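Local coordinates for periplasmic binding protein (Veillonella parvula, PDB 4MO9) that probably captures an iron-chelate or related metal-complex nutrient outside the cell membrane and delivers it to an ABC importer, at residues 46-51 with 76-81. Numbering follows the deposited sequence.
Sequences SGAGGP and DYRADM. With TMO (trimethylamine oxide), chain B.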
loop_
_atom_site.group_PDB
_atom_site.type_symbol
_atom_site.label_atom_id
_atom_site.label_comp_id
_atom_site.label_asym_id
_atom_site.label_seq_id
_atom_site.Cartn_x
_atom_site.Cartn_y
_atom_site.Cartn_z
ATOM N N SER A 46 9.539 -3.631 2.797
ATOM C CA SER A 46 9.567 -2.177 2.658
ATOM C C SER A 46 8.731 -1.703 1.466
ATOM O O SER A 46 8.855 -2.225 0.350
ATOM C CB SER A 46 11.005 -1.659 2.574
ATOM O OG SER A 46 11.655 -1.887 3.815
ATOM N N GLY A 47 7.856 -0.731 1.718
ATOM C CA GLY A 47 6.987 -0.221 0.678
ATOM C C GLY A 47 5.813 -1.140 0.406
ATOM O O GLY A 47 5.040 -0.899 -0.535
ATOM N N ALA A 48 5.676 -2.194 1.210
ATOM C CA ALA A 48 4.616 -3.174 0.997
ATOM C C ALA A 48 3.943 -3.603 2.304
ATOM O O ALA A 48 3.612 -4.783 2.490
ATOM C CB ALA A 48 5.166 -4.392 0.259
ATOM N N GLY A 49 3.729 -2.655 3.210
ATOM C CA GLY A 49 3.053 -2.997 4.453
ATOM C C GLY A 49 3.992 -3.378 5.580
ATOM O O GLY A 49 3.545 -3.611 6.711
ATOM N N GLY A 50 5.293 -3.443 5.294
ATOM C CA GLY A 50 6.295 -3.512 6.356
ATOM C C GLY A 50 6.457 -2.124 6.970
ATOM O O GLY A 50 5.827 -1.167 6.513
ATOM N N PRO A 51 7.323 -1.984 7.977
ATOM C CA PRO A 51 7.371 -0.716 8.726
ATOM C C PRO A 51 8.078 0.455 8.018
ATOM O O PRO A 51 7.970 1.570 8.517
ATOM C CB PRO A 51 8.158 -1.097 9.985
ATOM C CG PRO A 51 9.084 -2.184 9.504
ATOM C CD PRO A 51 8.221 -3.001 8.557
ATOM N N ASP A 76 13.945 -4.221 -5.572
ATOM C CA ASP A 76 13.520 -5.254 -6.514
ATOM C C ASP A 76 12.137 -5.021 -7.125
ATOM O O ASP A 76 11.904 -5.356 -8.283
ATOM C CB ASP A 76 13.557 -6.634 -5.846
ATOM C CG ASP A 76 14.966 -7.078 -5.490
ATOM O OD1 ASP A 76 15.939 -6.438 -5.951
ATOM O OD2 ASP A 76 15.097 -8.078 -4.749
ATOM N N TYR A 77 11.219 -4.451 -6.353
ATOM C CA TYR A 77 9.819 -4.410 -6.767
ATOM C C TYR A 77 9.249 -3.003 -6.854
ATOM O O TYR A 77 8.140 -2.813 -7.343
ATOM C CB TYR A 77 8.964 -5.246 -5.809
ATOM C CG TYR A 77 9.411 -6.683 -5.716
ATOM C CD1 TYR A 77 9.435 -7.497 -6.846
ATOM C CD2 TYR A 77 9.808 -7.232 -4.499
ATOM C CE1 TYR A 77 9.844 -8.813 -6.772
ATOM C CE2 TYR A 77 10.217 -8.555 -4.411
ATOM C CZ TYR A 77 10.231 -9.339 -5.553
ATOM O OH TYR A 77 10.638 -10.651 -5.476
ATOM N N ARG A 78 10.001 -2.027 -6.358
ATOM C CA ARG A 78 9.567 -0.638 -6.378
ATOM C C ARG A 78 10.774 0.252 -6.665
ATOM O O ARG A 78 11.054 1.196 -5.924
ATOM C CB ARG A 78 8.901 -0.277 -5.041
ATOM C CG ARG A 78 7.529 -0.933 -4.845
ATOM C CD ARG A 78 7.190 -1.222 -3.391
ATOM N NE ARG A 78 7.634 -2.549 -2.965
ATOM C CZ ARG A 78 6.938 -3.674 -3.144
ATOM N NH1 ARG A 78 7.428 -4.832 -2.719
ATOM N NH2 ARG A 78 5.758 -3.646 -3.748
ATOM N N ALA A 79 11.494 -0.052 -7.743
ATOM C CA ALA A 79 12.794 0.580 -7.974
ATOM C C ALA A 79 12.696 2.088 -8.175
ATOM O O ALA A 79 13.651 2.820 -7.894
ATOM C CB ALA A 79 13.521 -0.073 -9.148
ATOM N N ASP A 80 11.556 2.564 -8.666
ATOM C CA ASP A 80 11.423 4.003 -8.850
ATOM C C ASP A 80 11.444 4.711 -7.498
ATOM O O ASP A 80 12.046 5.781 -7.364
ATOM C CB ASP A 80 10.179 4.375 -9.669
ATOM C CG ASP A 80 8.887 3.955 -9.002
ATOM O OD1 ASP A 80 8.846 2.851 -8.405
ATOM O OD2 ASP A 80 7.902 4.734 -9.097
HETATM N N MSE A 81 10.816 4.103 -6.493
HETATM C CA MSE A 81 10.867 4.648 -5.141
HETATM C C MSE A 81 12.290 4.565 -4.572
HETATM O O MSE A 81 12.785 5.520 -3.960
HETATM C CB MSE A 81 9.886 3.907 -4.227
HETATM C CG MSE A 81 8.429 4.185 -4.526
HETATM SE SE MSE A 81 7.276 3.149 -3.345
HETATM C CE MSE A 81 5.603 4.080 -3.721
HETATM C CAA TMO B . 5.670 -7.917 -2.809
HETATM N NAC TMO B . 6.135 -8.427 -1.512
HETATM C CAD TMO B . 7.064 -9.546 -1.725
HETATM C CAB TMO B . 6.864 -7.369 -0.805
HETATM O OAE TMO B . 5.144 -8.801 -0.836
#
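Arg78 lies against the Ser46 and Gly47 backbone and the Ala48 methyl in a buried van der Waals contact at the ligand pocket of this TroA-like periplasmic binding protein. Residues 46-51 lie in the loop between strand 41-42 of the parallel sheet and helix 52-59, while Arg78 occupies the break between helices 73-77 and 79-88, as N-cap residue of the second. No hydrogen bond joins the two segments: even Arg78 NE, 3.5 Å from Ser46 O, does not make one. Arg78 CD rests 3.6 Å from Gly47 O, and the positive phi of Gly47 (78°) favours glycine there. A bend at chi3 (-90°) turns the guanidinium over the loop, sandwiched between two aliphatic carbons: Ala48 CB stands 3.7 Å above one face and Tyr77 CB 3.5 Å above the other, both offset toward the rim. Ser73 OG, hydrogen-bonded to both Arg78 NH1 and Ser46 O, bridges the segments from outside. With alanine in place of Arg78, the Ala48 methyl is likely to lose the plane it packs on, and Ser73 OG one of its two partners. Trimethylamine oxide meets the arginine through methyls: CAA lies in the guanidinium plane at its edge, and CAB makes close contacts, 3.2 Å from Arg78 NH1 and 3.6 Å from Ala48 CB.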